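Local coordinates for diol-dehydratase (Roseburia inulinivorans, PDB 5I2A), which catalyses the dehydration of 1,2-propanediol as a B12-independent enzyme of the glycyl radical family, at residues F556-N560 against V719-P725; Y566-L571 against M649-P654; V696-V700 against S828-D832; T726-D730 against K835-Q839. One frame throughout, in Å; residues are numbered along the deposited sequence.

Contact 1: residues F556-N560 against V719-P725; sequences FGIAN and VADGVGP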
loop_
_atom_site.group_PDB
_atom_site.type_symbol
_atom_site.label_atom_id
_atom_site.label_comp_id
_atom_site.label_asym_id
_atom_site.label_seq_id
_atom_site.Cartn_x
_atom_site.Cartn_y
_atom_site.Cartn_z
ATOM N N PHE A 556 11.500 26.602 -16.599
ATOM C CA PHE A 556 11.095 27.942 -17.004
ATOM C C PHE A 556 12.272 28.893 -17.096
ATOM O O PHE A 556 13.107 28.925 -16.205
ATOM C CB PHE A 556 10.095 28.526 -16.004
ATOM C CG PHE A 556 8.698 27.955 -16.096
ATOM C CD1 PHE A 556 8.445 26.636 -15.772
ATOM C CD2 PHE A 556 7.626 28.772 -16.456
ATOM C CE1 PHE A 556 7.154 26.125 -15.829
ATOM C CE2 PHE A 556 6.329 28.275 -16.505
ATOM C CZ PHE A 556 6.097 26.948 -16.198
ATOM N N GLY A 557 12.314 29.698 -18.147
ATOM C CA GLY A 557 13.189 30.849 -18.171
ATOM C C GLY A 557 14.512 30.709 -18.895
ATOM O O GLY A 557 15.447 31.468 -18.618
ATOM N N ILE A 558 14.601 29.766 -19.823
ATOM C CA ILE A 558 15.852 29.558 -20.562
ATOM C C ILE A 558 16.418 30.856 -21.185
ATOM O O ILE A 558 17.613 31.131 -21.055
ATOM C CB ILE A 558 15.679 28.507 -21.665
ATOM C CG1 ILE A 558 15.756 27.110 -21.059
ATOM C CG2 ILE A 558 16.775 28.628 -22.695
ATOM C CD1 ILE A 558 15.670 25.998 -22.082
ATOM N N ALA A 559 15.575 31.650 -21.848
ATOM C CA ALA A 559 16.050 32.911 -22.441
ATOM C C ALA A 559 16.614 33.846 -21.369
ATOM O O ALA A 559 17.683 34.436 -21.548
ATOM C CB ALA A 559 14.918 33.625 -23.229
ATOM N N ASN A 560 15.887 33.983 -20.264
ATOM C CA ASN A 560 16.312 34.869 -19.182
ATOM C C ASN A 560 17.661 34.429 -18.623
ATOM O O ASN A 560 18.546 35.254 -18.422
ATOM C CB ASN A 560 15.270 34.912 -18.062
ATOM C CG ASN A 560 13.892 35.285 -18.569
ATOM O OD1 ASN A 560 13.022 34.431 -18.702
ATOM N ND2 ASN A 560 13.698 36.565 -18.880
ATOM N N VAL A 719 8.722 35.701 -16.584
ATOM C CA VAL A 719 9.871 35.111 -17.268
ATOM C C VAL A 719 9.409 34.694 -18.663
ATOM O O VAL A 719 8.229 34.780 -18.965
ATOM C CB VAL A 719 10.465 33.910 -16.495
ATOM C CG1 VAL A 719 11.051 34.378 -15.183
ATOM C CG2 VAL A 719 9.417 32.843 -16.265
ATOM N N ALA A 720 10.332 34.264 -19.515
ATOM C CA ALA A 720 9.993 33.863 -20.883
ATOM C C ALA A 720 9.011 32.690 -20.949
ATOM O O ALA A 720 8.920 31.872 -20.039
ATOM C CB ALA A 720 11.263 33.510 -21.662
ATOM N N ASP A 721 8.261 32.634 -22.037
ATOM C CA ASP A 721 7.335 31.541 -22.259
ATOM C C ASP A 721 7.992 30.495 -23.133
ATOM O O ASP A 721 8.248 30.743 -24.303
ATOM C CB ASP A 721 6.037 32.046 -22.903
ATOM C CG ASP A 721 6.290 32.951 -24.111
ATOM O OD1 ASP A 721 7.096 33.890 -24.003
ATOM O OD2 ASP A 721 5.675 32.726 -25.165
ATOM N N GLY A 722 8.282 29.333 -22.558
ATOM C CA GLY A 722 8.872 28.233 -23.302
ATOM C C GLY A 722 10.354 28.369 -23.588
ATOM O O GLY A 722 11.111 28.824 -22.739
ATOM N N VAL A 723 10.763 27.969 -24.792
ATOM C CA VAL A 723 12.165 28.037 -25.190
ATOM C C VAL A 723 12.455 29.220 -26.118
ATOM O O VAL A 723 13.588 29.417 -26.520
ATOM C CB VAL A 723 12.628 26.720 -25.894
ATOM C CG1 VAL A 723 12.498 25.553 -24.946
ATOM C CG2 VAL A 723 11.821 26.464 -27.146
ATOM N N GLY A 724 11.436 30.009 -26.451
ATOM C CA GLY A 724 11.628 31.166 -27.314
ATOM C C GLY A 724 12.341 32.334 -26.631
ATOM O O GLY A 724 12.506 32.357 -25.413
ATOM N N PRO A 725 12.754 33.331 -27.420
ATOM C CA PRO A 725 13.489 34.484 -26.895
ATOM C C PRO A 725 12.609 35.396 -26.063
ATOM O O PRO A 725 11.388 35.347 -26.168
ATOM C CB PRO A 725 13.961 35.213 -28.158
ATOM C CG PRO A 725 13.721 34.253 -29.284
ATOM C CD PRO A 725 12.568 33.414 -28.874
HETATM O O HOH W 1 10.290 29.568 -20.016
HETATM O O HOH W 2 12.611 27.487 -20.508
HETATM O O HOH W 3 12.922 30.906 -23.155
#
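Gly557 and Ala720 bring the two backbones within 5.2 Å of each other, CA to CA, where the start of helix 558-574 faces the loop Val719-Pro725, which turns back on itself at Asp721-Gly724. Asn560 makes the one direct hydrogen bond between the segments. Its CG is anti to the carbonyl carbon (chi1 -54°), which carries OD1 to the N-H of Ala720 at 2.8 Å; the bond is nearly straight (170°) and uses a lone pair in the plane of the amide. Asp711 takes the other end of that amide, at ND2, so its flip is settled. Val719 crosses Asn560 at about a right angle, its CB 3.4 Å from Asn560 OD1. Small residues suit the middle: Ala559 CB lies 4.0 Å from Ala720 CB and 3.5 Å from Gly724 O. At the other end of the contact, Ile558 CD1 packs on Val723 CG1 at 4.3 Å.

Three ordered waters lie between the two backbones. N-H groups of a first helical turn lack partners within their own helix, and water 3 relays one of them, accepting from Ala559 N and donating to both Gly722 O, at 2.8 Å, and Gly724 O, at 2.7 Å. Waters 1 and 2 accept from Gly557 N and Ile558 N and lie within bonding distance of Gly722 O. Gly557, with positive phi, occupies the N-cap position, and Gly722 suits the second place of the type II' turn Asp721-Gly724. The N-cap end of helix 558-574, directly after strand 548-556 of the glycyl radical enzyme core, is thus bridged by water to the loop that carries this turn.

Contact 2: residues Y566-L571 against M649-P654; sequences YTIKKL and MILELP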
loop_
_atom_site.group_PDB
_atom_site.type_symbol
_atom_site.label_atom_id
_atom_site.label_comp_id
_atom_site.label_asym_id
_atom_site.label_seq_id
_atom_site.Cartn_x
_atom_site.Cartn_y
_atom_site.Cartn_z
ATOM N N TYR A 566 25.132 35.633 -20.169
ATOM C CA TYR A 566 25.895 36.408 -21.136
ATOM C C TYR A 566 26.294 37.783 -20.565
ATOM O O TYR A 566 27.434 38.194 -20.682
ATOM C CB TYR A 566 25.108 36.577 -22.437
ATOM C CG TYR A 566 25.917 37.249 -23.521
ATOM C CD1 TYR A 566 26.876 36.542 -24.239
ATOM C CD2 TYR A 566 25.739 38.594 -23.811
ATOM C CE1 TYR A 566 27.627 37.154 -25.227
ATOM C CE2 TYR A 566 26.485 39.215 -24.798
ATOM C CZ TYR A 566 27.425 38.489 -25.501
ATOM O OH TYR A 566 28.169 39.101 -26.470
ATOM N N THR A 567 25.346 38.485 -19.958
ATOM C CA THR A 567 25.643 39.728 -19.250
ATOM C C THR A 567 26.826 39.574 -18.284
ATOM O O THR A 567 27.775 40.367 -18.293
ATOM C CB THR A 567 24.436 40.208 -18.460
ATOM O OG1 THR A 567 23.458 40.733 -19.360
ATOM C CG2 THR A 567 24.839 41.284 -17.437
ATOM N N ILE A 568 26.764 38.530 -17.470
ATOM C CA ILE A 568 27.770 38.291 -16.444
ATOM C C ILE A 568 29.122 37.993 -17.065
ATOM O O ILE A 568 30.136 38.555 -16.658
ATOM C CB ILE A 568 27.352 37.140 -15.524
ATOM C CG1 ILE A 568 26.105 37.551 -14.735
ATOM C CG2 ILE A 568 28.490 36.754 -14.577
ATOM C CD1 ILE A 568 25.317 36.389 -14.199
ATOM N N LYS A 569 29.120 37.127 -18.074
ATOM C CA LYS A 569 30.343 36.755 -18.764
ATOM C C LYS A 569 31.004 37.962 -19.435
ATOM O O LYS A 569 32.203 38.172 -19.272
ATOM C CB LYS A 569 30.065 35.666 -19.795
ATOM C CG LYS A 569 31.304 35.096 -20.442
ATOM C CD LYS A 569 30.944 34.272 -21.669
ATOM C CE LYS A 569 32.093 33.360 -22.085
ATOM N NZ LYS A 569 31.968 32.922 -23.495
ATOM N N LYS A 570 30.220 38.760 -20.158
ATOM C CA LYS A 570 30.743 39.908 -20.909
ATOM C C LYS A 570 31.069 41.135 -20.070
ATOM O O LYS A 570 32.198 41.606 -20.079
ATOM C CB LYS A 570 29.761 40.334 -21.989
ATOM C CG LYS A 570 29.755 39.445 -23.193
ATOM C CD LYS A 570 31.122 39.343 -23.812
ATOM C CE LYS A 570 31.091 38.391 -24.982
ATOM N NZ LYS A 570 32.451 38.090 -25.499
ATOM N N LEU A 571 30.090 41.649 -19.339
ATOM C CA LEU A 571 30.256 42.922 -18.648
ATOM C C LEU A 571 30.995 42.825 -17.316
ATOM O O LEU A 571 31.616 43.789 -16.897
ATOM C CB LEU A 571 28.898 43.582 -18.424
ATOM C CG LEU A 571 28.089 43.823 -19.691
ATOM C CD1 LEU A 571 26.861 44.651 -19.380
ATOM C CD2 LEU A 571 28.962 44.507 -20.730
ATOM N N MET A 649 23.426 49.540 -20.551
ATOM C CA MET A 649 24.429 48.765 -21.269
ATOM C C MET A 649 24.013 47.294 -21.353
ATOM O O MET A 649 24.371 46.608 -22.301
ATOM C CB MET A 649 25.830 48.902 -20.651
ATOM C CG MET A 649 25.935 48.798 -19.150
ATOM S SD MET A 649 27.615 49.235 -18.613
ATOM C CE MET A 649 28.475 47.823 -19.227
ATOM N N ILE A 650 23.235 46.820 -20.382
ATOM C CA ILE A 650 22.730 45.451 -20.441
ATOM C C ILE A 650 21.702 45.306 -21.573
ATOM O O ILE A 650 21.753 44.350 -22.333
ATOM C CB ILE A 650 22.123 45.013 -19.093
ATOM C CG1 ILE A 650 23.244 44.601 -18.131
ATOM C CG2 ILE A 650 21.159 43.851 -19.285
ATOM C CD1 ILE A 650 22.800 44.450 -16.708
ATOM N N LEU A 651 20.792 46.267 -21.705
ATOM C CA LEU A 651 19.784 46.198 -22.765
ATOM C C LEU A 651 20.367 46.319 -24.173
ATOM O O LEU A 651 19.718 45.928 -25.142
ATOM C CB LEU A 651 18.718 47.270 -22.567
ATOM C CG LEU A 651 17.873 47.144 -21.298
ATOM C CD1 LEU A 651 16.825 48.243 -21.244
ATOM C CD2 LEU A 651 17.223 45.776 -21.220
ATOM N N GLU A 652 21.588 46.840 -24.281
ATOM C CA GLU A 652 22.255 46.997 -25.576
ATOM C C GLU A 652 23.046 45.769 -26.005
ATOM O O GLU A 652 23.464 45.686 -27.149
ATOM C CB GLU A 652 23.192 48.208 -25.553
ATOM C CG GLU A 652 22.460 49.525 -25.678
ATOM C CD GLU A 652 23.324 50.713 -25.291
ATOM O OE1 GLU A 652 24.508 50.500 -24.936
ATOM O OE2 GLU A 652 22.810 51.855 -25.326
ATOM N N LEU A 653 23.263 44.825 -25.093
ATOM C CA LEU A 653 23.999 43.606 -25.435
ATOM C C LEU A 653 23.255 42.770 -26.481
ATOM O O LEU A 653 22.032 42.836 -26.584
ATOM C CB LEU A 653 24.256 42.766 -24.186
ATOM C CG LEU A 653 25.225 43.324 -23.140
ATOM C CD1 LEU A 653 25.124 42.543 -21.838
ATOM C CD2 LEU A 653 26.643 43.280 -23.667
ATOM N N PRO A 654 23.995 41.994 -27.280
ATOM C CA PRO A 654 23.304 41.017 -28.127
ATOM C C PRO A 654 22.513 40.024 -27.265
ATOM O O PRO A 654 22.962 39.693 -26.180
ATOM C CB PRO A 654 24.447 40.324 -28.888
ATOM C CG PRO A 654 25.696 40.700 -28.166
ATOM C CD PRO A 654 25.446 42.013 -27.513
#
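Leu571 enters a pocket formed by Met649, Ile650 and Leu653. Its CB stays back from the other segment and serves as the stem, with CG set anti to the carbonyl carbon (chi1 -57°). CG is the first atom to touch, lying between Leu653 CD1 and the methyl CE of Met649. Beyond it the chain forks. CD1 goes deepest, 3.6 Å from Met649 CE, 3.7 Å from Leu653 CD1 and 3.8 Å from Ile650 CG1, while CD2 rests on Met649 CE and Leu653 CD2. The two leucines meet tip to tip, whereas the methionine runs past Leu571 in the opposite direction.

Thr567, one helical turn earlier, lays its methyl CG2 across Ile650, 3.7 Å from CG1. Its hydroxyl OG1 lies 3.5 Å from Leu653 CD1 but bonds to the carbonyl of Pro710, which lets a polar group sit among branched aliphatics. Tyr566 closes the far end: its phenol OH comes within 3.4 Å of Pro654 CG, and the two side chains cross at about a right angle. Lys570 CG lies over one face of the tyrosine ring.

Methionine suits its place because the bend at the end of its chain brings CE against both Leu571 methyls, and the fork of Leu653 lets CD1 and CD2 each meet one of them. This is apolar packing of helix 558-574, in the pyruvate formate lyase-like region, against the C-terminal part of helix 637-651 and the residues Leu653 and Pro654 that follow.

Contact 3: residues V696-V700 against S828-D832; sequences VSANV and SLQDD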
loop_
_atom_site.group_PDB
_atom_site.type_symbol
_atom_site.label_atom_id
_atom_site.label_comp_id
_atom_site.label_asym_id
_atom_site.label_seq_id
_atom_site.Cartn_x
_atom_site.Cartn_y
_atom_site.Cartn_z
ATOM N N VAL A 696 2.775 26.723 -19.904
ATOM C CA VAL A 696 1.332 26.923 -19.742
ATOM C C VAL A 696 1.133 28.436 -19.558
ATOM O O VAL A 696 1.659 29.193 -20.361
ATOM C CB VAL A 696 0.730 26.098 -18.596
ATOM C CG1 VAL A 696 -0.785 25.929 -18.820
ATOM C CG2 VAL A 696 1.384 24.713 -18.550
ATOM N N SER A 697 0.442 28.904 -18.517
ATOM C CA SER A 697 0.406 30.354 -18.310
ATOM C C SER A 697 1.227 30.754 -17.076
ATOM O O SER A 697 1.143 31.887 -16.601
ATOM C CB SER A 697 -1.041 30.868 -18.179
ATOM O OG SER A 697 -1.668 30.461 -16.972
ATOM N N ALA A 698 2.047 29.828 -16.595
ATOM C CA ALA A 698 2.709 29.972 -15.297
ATOM C C ALA A 698 3.969 30.819 -15.320
ATOM O O ALA A 698 4.557 31.081 -14.265
ATOM C CB ALA A 698 3.032 28.590 -14.723
ATOM N N ASN A 699 4.392 31.254 -16.507
ATOM C CA ASN A 699 5.558 32.113 -16.593
ATOM C C ASN A 699 5.244 33.482 -15.975
ATOM O O ASN A 699 6.135 34.156 -15.496
ATOM C CB ASN A 699 6.033 32.272 -18.033
ATOM C CG ASN A 699 4.986 32.932 -18.917
ATOM O OD1 ASN A 699 3.853 32.479 -18.993
ATOM N ND2 ASN A 699 5.359 34.024 -19.555
ATOM N N VAL A 700 3.972 33.861 -15.951
ATOM C CA VAL A 700 3.582 35.115 -15.299
ATOM C C VAL A 700 3.666 35.003 -13.755
ATOM O O VAL A 700 4.416 35.750 -13.149
ATOM C CB VAL A 700 2.178 35.557 -15.771
ATOM C CG1 VAL A 700 1.670 36.735 -14.953
ATOM C CG2 VAL A 700 2.229 35.873 -17.271
ATOM N N SER A 828 -2.791 40.830 -16.133
ATOM C CA SER A 828 -1.366 40.514 -16.150
ATOM C C SER A 828 -1.032 39.480 -17.246
ATOM O O SER A 828 0.007 39.567 -17.898
ATOM C CB SER A 828 -0.900 40.029 -14.770
ATOM O OG SER A 828 -1.559 38.837 -14.388
ATOM N N LEU A 829 -1.909 38.511 -17.462
ATOM C CA LEU A 829 -1.658 37.523 -18.513
ATOM C C LEU A 829 -1.881 38.143 -19.896
ATOM O O LEU A 829 -1.094 37.935 -20.809
ATOM C CB LEU A 829 -2.540 36.287 -18.318
ATOM C CG LEU A 829 -2.413 35.189 -19.379
ATOM C CD1 LEU A 829 -0.969 34.744 -19.558
ATOM C CD2 LEU A 829 -3.282 34.017 -18.985
ATOM N N GLN A 830 -2.955 38.916 -20.037
ATOM C CA GLN A 830 -3.183 39.673 -21.269
ATOM C C GLN A 830 -1.979 40.536 -21.620
ATOM O O GLN A 830 -1.544 40.558 -22.763
ATOM C CB GLN A 830 -4.413 40.571 -21.145
ATOM C CG GLN A 830 -5.755 39.855 -21.067
ATOM C CD GLN A 830 -6.895 40.857 -20.937
ATOM O OE1 GLN A 830 -6.663 42.006 -20.581
ATOM N NE2 GLN A 830 -8.120 40.426 -21.216
ATOM N N ASP A 831 -1.444 41.250 -20.631
ATOM C CA ASP A 831 -0.278 42.098 -20.874
ATOM C C ASP A 831 0.932 41.290 -21.340
ATOM O O ASP A 831 1.694 41.753 -22.175
ATOM C CB ASP A 831 0.108 42.891 -19.624
ATOM C CG ASP A 831 -0.899 43.987 -19.277
ATOM O OD1 ASP A 831 -1.781 44.299 -20.107
ATOM O OD2 ASP A 831 -0.777 44.550 -18.172
ATOM N N ASP A 832 1.120 40.097 -20.774
ATOM C CA ASP A 832 2.239 39.259 -21.178
ATOM C C ASP A 832 2.105 38.897 -22.658
ATOM O O ASP A 832 3.064 38.952 -23.411
ATOM C CB ASP A 832 2.328 37.987 -20.324
ATOM C CG ASP A 832 3.650 37.247 -20.525
ATOM O OD1 ASP A 832 4.707 37.884 -20.392
ATOM O OD2 ASP A 832 3.634 36.038 -20.823
#
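Asn699 ND2 is held by two oxygens: OD2 of Asp832 across the contact, at 2.9 Å, and the backbone carbonyl of Val719. The bond to Asp832 has an N-H...O angle of 158°. Asp832 OD2 lies close to the plane of the amide, but seen from the acid the donor stands above the carboxylate plane, and the two flat groups are turned 52° apart. Asn699 carries its CG between its own backbone N and carbonyl carbon (chi1 62°), which swings the amide end toward helix 827-835. The other carboxylate oxygen, OD1, forms a salt bridge with Lys835, so the acid ties a neutral amide and a cation together; both would be expected to favour its charged form.

In glycyl radical enzymes the radical loop lies near the C-terminus, and here helix 827-835 follows the loop of Gly817, the predicted radical site. The contact packs that helix against helix 699-703 and the loop leading into it, and Ser697 also touches Tyr818, the neighbour of Gly817.

Val700 supplies the apolar middle, its beta-branch spreading over one turn of the opposing helix. CG2 lies 3.7 Å from Asp832 CB and 4.1 Å from Leu829 CD1, while CG1 comes 3.9 Å from Ser828 OG. Leu829, its CG anti to the backbone N, reaches on to Ser697, whose CB is 3.9 Å from Leu829 CD2. Small Ser697 offers the leucine a carbon while its OG bonds with Glu336 O and Ala339 N.

Contact 4: residues T726-D730 against K835-Q839; sequences TSGFD and KRTEQ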
loop_
_atom_site.group_PDB
_atom_site.type_symbol
_atom_site.label_atom_id
_atom_site.label_comp_id
_atom_site.label_asym_id
_atom_site.label_seq_id
_atom_site.Cartn_x
_atom_site.Cartn_y
_atom_site.Cartn_z
ATOM N N THR A 726 13.242 36.234 -25.256
ATOM C CA THR A 726 12.519 37.185 -24.431
ATOM C C THR A 726 11.851 38.245 -25.315
ATOM O O THR A 726 12.439 38.708 -26.293
ATOM C CB THR A 726 13.459 37.839 -23.411
ATOM O OG1 THR A 726 13.721 36.919 -22.349
ATOM C CG2 THR A 726 12.853 39.103 -22.831
ATOM N N SER A 727 10.613 38.597 -24.986
ATOM C CA SER A 727 9.871 39.619 -25.740
ATOM C C SER A 727 10.644 40.925 -25.930
ATOM O O SER A 727 11.155 41.500 -24.977
ATOM C CB SER A 727 8.548 39.919 -25.042
ATOM O OG SER A 727 7.759 38.745 -24.977
ATOM N N GLY A 728 10.732 41.382 -27.174
ATOM C CA GLY A 728 11.418 42.624 -27.482
ATOM C C GLY A 728 12.920 42.451 -27.628
ATOM O O GLY A 728 13.605 43.393 -27.992
ATOM N N PHE A 729 13.436 41.255 -27.338
ATOM C CA PHE A 729 14.881 41.006 -27.437
ATOM C C PHE A 729 15.239 40.388 -28.781
ATOM O O PHE A 729 16.373 40.505 -29.246
ATOM C CB PHE A 729 15.370 40.089 -26.303
ATOM C CG PHE A 729 15.624 40.797 -24.995
ATOM C CD1 PHE A 729 15.312 42.141 -24.836
ATOM C CD2 PHE A 729 16.198 40.118 -23.932
ATOM C CE1 PHE A 729 15.557 42.795 -23.634
ATOM C CE2 PHE A 729 16.445 40.755 -22.727
ATOM C CZ PHE A 729 16.117 42.101 -22.573
ATOM N N ASP A 730 14.279 39.708 -29.398
ATOM C CA ASP A 730 14.502 39.138 -30.720
ATOM C C ASP A 730 14.149 40.183 -31.782
ATOM O O ASP A 730 12.979 40.391 -32.108
ATOM C CB ASP A 730 13.692 37.856 -30.913
ATOM C CG ASP A 730 12.227 38.016 -30.531
ATOM O OD1 ASP A 730 11.929 38.691 -29.529
ATOM O OD2 ASP A 730 11.369 37.475 -31.247
ATOM N N LYS A 835 2.801 41.998 -25.018
ATOM C CA LYS A 835 4.155 42.483 -25.238
ATOM C C LYS A 835 5.047 41.478 -25.979
ATOM O O LYS A 835 6.187 41.799 -26.289
ATOM C CB LYS A 835 4.815 42.889 -23.919
ATOM C CG LYS A 835 5.437 41.768 -23.138
ATOM C CD LYS A 835 6.299 42.311 -21.996
ATOM C CE LYS A 835 6.886 41.157 -21.166
ATOM N NZ LYS A 835 5.848 40.451 -20.350
ATOM N N ARG A 836 4.537 40.282 -26.269
ATOM C CA ARG A 836 5.305 39.322 -27.063
ATOM C C ARG A 836 5.709 39.953 -28.389
ATOM O O ARG A 836 4.949 40.727 -28.969
ATOM C CB ARG A 836 4.509 38.046 -27.316
ATOM C CG ARG A 836 4.326 37.179 -26.073
ATOM C CD ARG A 836 3.452 35.980 -26.384
ATOM N NE ARG A 836 3.128 35.201 -25.190
ATOM C CZ ARG A 836 2.312 34.153 -25.189
ATOM N NH1 ARG A 836 1.748 33.747 -26.325
ATOM N NH2 ARG A 836 2.069 33.503 -24.055
ATOM N N THR A 837 6.917 39.650 -28.838
ATOM C CA THR A 837 7.446 40.216 -30.083
ATOM C C THR A 837 6.543 39.926 -31.279
ATOM O O THR A 837 6.150 38.791 -31.523
ATOM C CB THR A 837 8.850 39.675 -30.388
ATOM O OG1 THR A 837 9.652 39.749 -29.205
ATOM C CG2 THR A 837 9.507 40.481 -31.503
ATOM N N GLU A 838 6.180 40.973 -32.005
ATOM C CA GLU A 838 5.425 40.814 -33.239
ATOM C C GLU A 838 6.404 40.713 -34.403
ATOM O O GLU A 838 7.164 41.642 -34.638
ATOM C CB GLU A 838 4.467 41.989 -33.440
ATOM C CG GLU A 838 3.898 42.048 -34.833
ATOM C CD GLU A 838 3.186 43.360 -35.106
ATOM O OE1 GLU A 838 2.256 43.716 -34.347
ATOM O OE2 GLU A 838 3.576 44.031 -36.079
ATOM N N GLN A 839 6.412 39.587 -35.112
ATOM C CA GLN A 839 7.339 39.418 -36.235
ATOM C C GLN A 839 6.859 40.197 -37.462
ATOM O O GLN A 839 5.852 39.825 -38.074
ATOM C CB GLN A 839 7.509 37.939 -36.602
ATOM C CG GLN A 839 7.952 37.029 -35.451
ATOM C CD GLN A 839 9.260 37.456 -34.822
ATOM O OE1 GLN A 839 10.175 37.929 -35.500
ATOM N NE2 GLN A 839 9.350 37.307 -33.508
HETATM O O HOH W 4 5.825 38.605 -23.218
HETATM O O HOH W 5 7.857 37.180 -27.313
HETATM O O HOH W 6 12.379 39.829 -34.660
#
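Thr837 pushes its side chain against the carboxylate of Asp730, its CB and OG1 facing OD1 and its methyl near OD2. Here the C-terminal tail that follows helix 827-835 in this glycyl radical fold lies along the loop before helix 734-741. Thr837 OG1 is gripped twice: it donates to Asp730 OD1 at a short 2.5 Å, on the syn side of the carboxylate, and accepts from Gly728 N at 2.8 Å in a nearly straight bond (174°). A threonine suits the place because its hydroxyl can do both at once. Gly728 has positive phi (84°), a backbone shape easy for glycine, and presents its N-H to that oxygen.

Ser727 fits over the tail backbone, its CB 3.3 Å from Lys835 O and its OG 3.3 Å from Arg836 CA. Two waters link Ser727 OG onward, water 5 to Thr837 N and water 4, weakly, to Lys835 NZ, whose stronger partner is Asp832. Water 6 donates to Asp730 O and to Gln839 OE1. Gln839, its chain bent at chi2 (-58°), also sends NE2 to Asp730 OD2 at 3.0 Å, nearly along the C-O bond of the acid.

Contacts 1 and 3 are buried, whereas contacts 2 and 4 lie farther from the centre of the chain and are partly open to solvent. Contacts 1 and 2 share helix 558-574, one at its water-lined start, the other along a mainly apolar flank, with centres 17 Å apart. Contacts 3 and 4 follow one another along helix 827-835 and the tail after it. The loop of contact 1 runs directly into that of contact 4, and a weak, long ion pair between Asp721 and Arg836 joins them again. Charged and amide groups do much of the work in contacts 3 and 4, and Phe729 of contact 4 packs on Leu651 of contact 2.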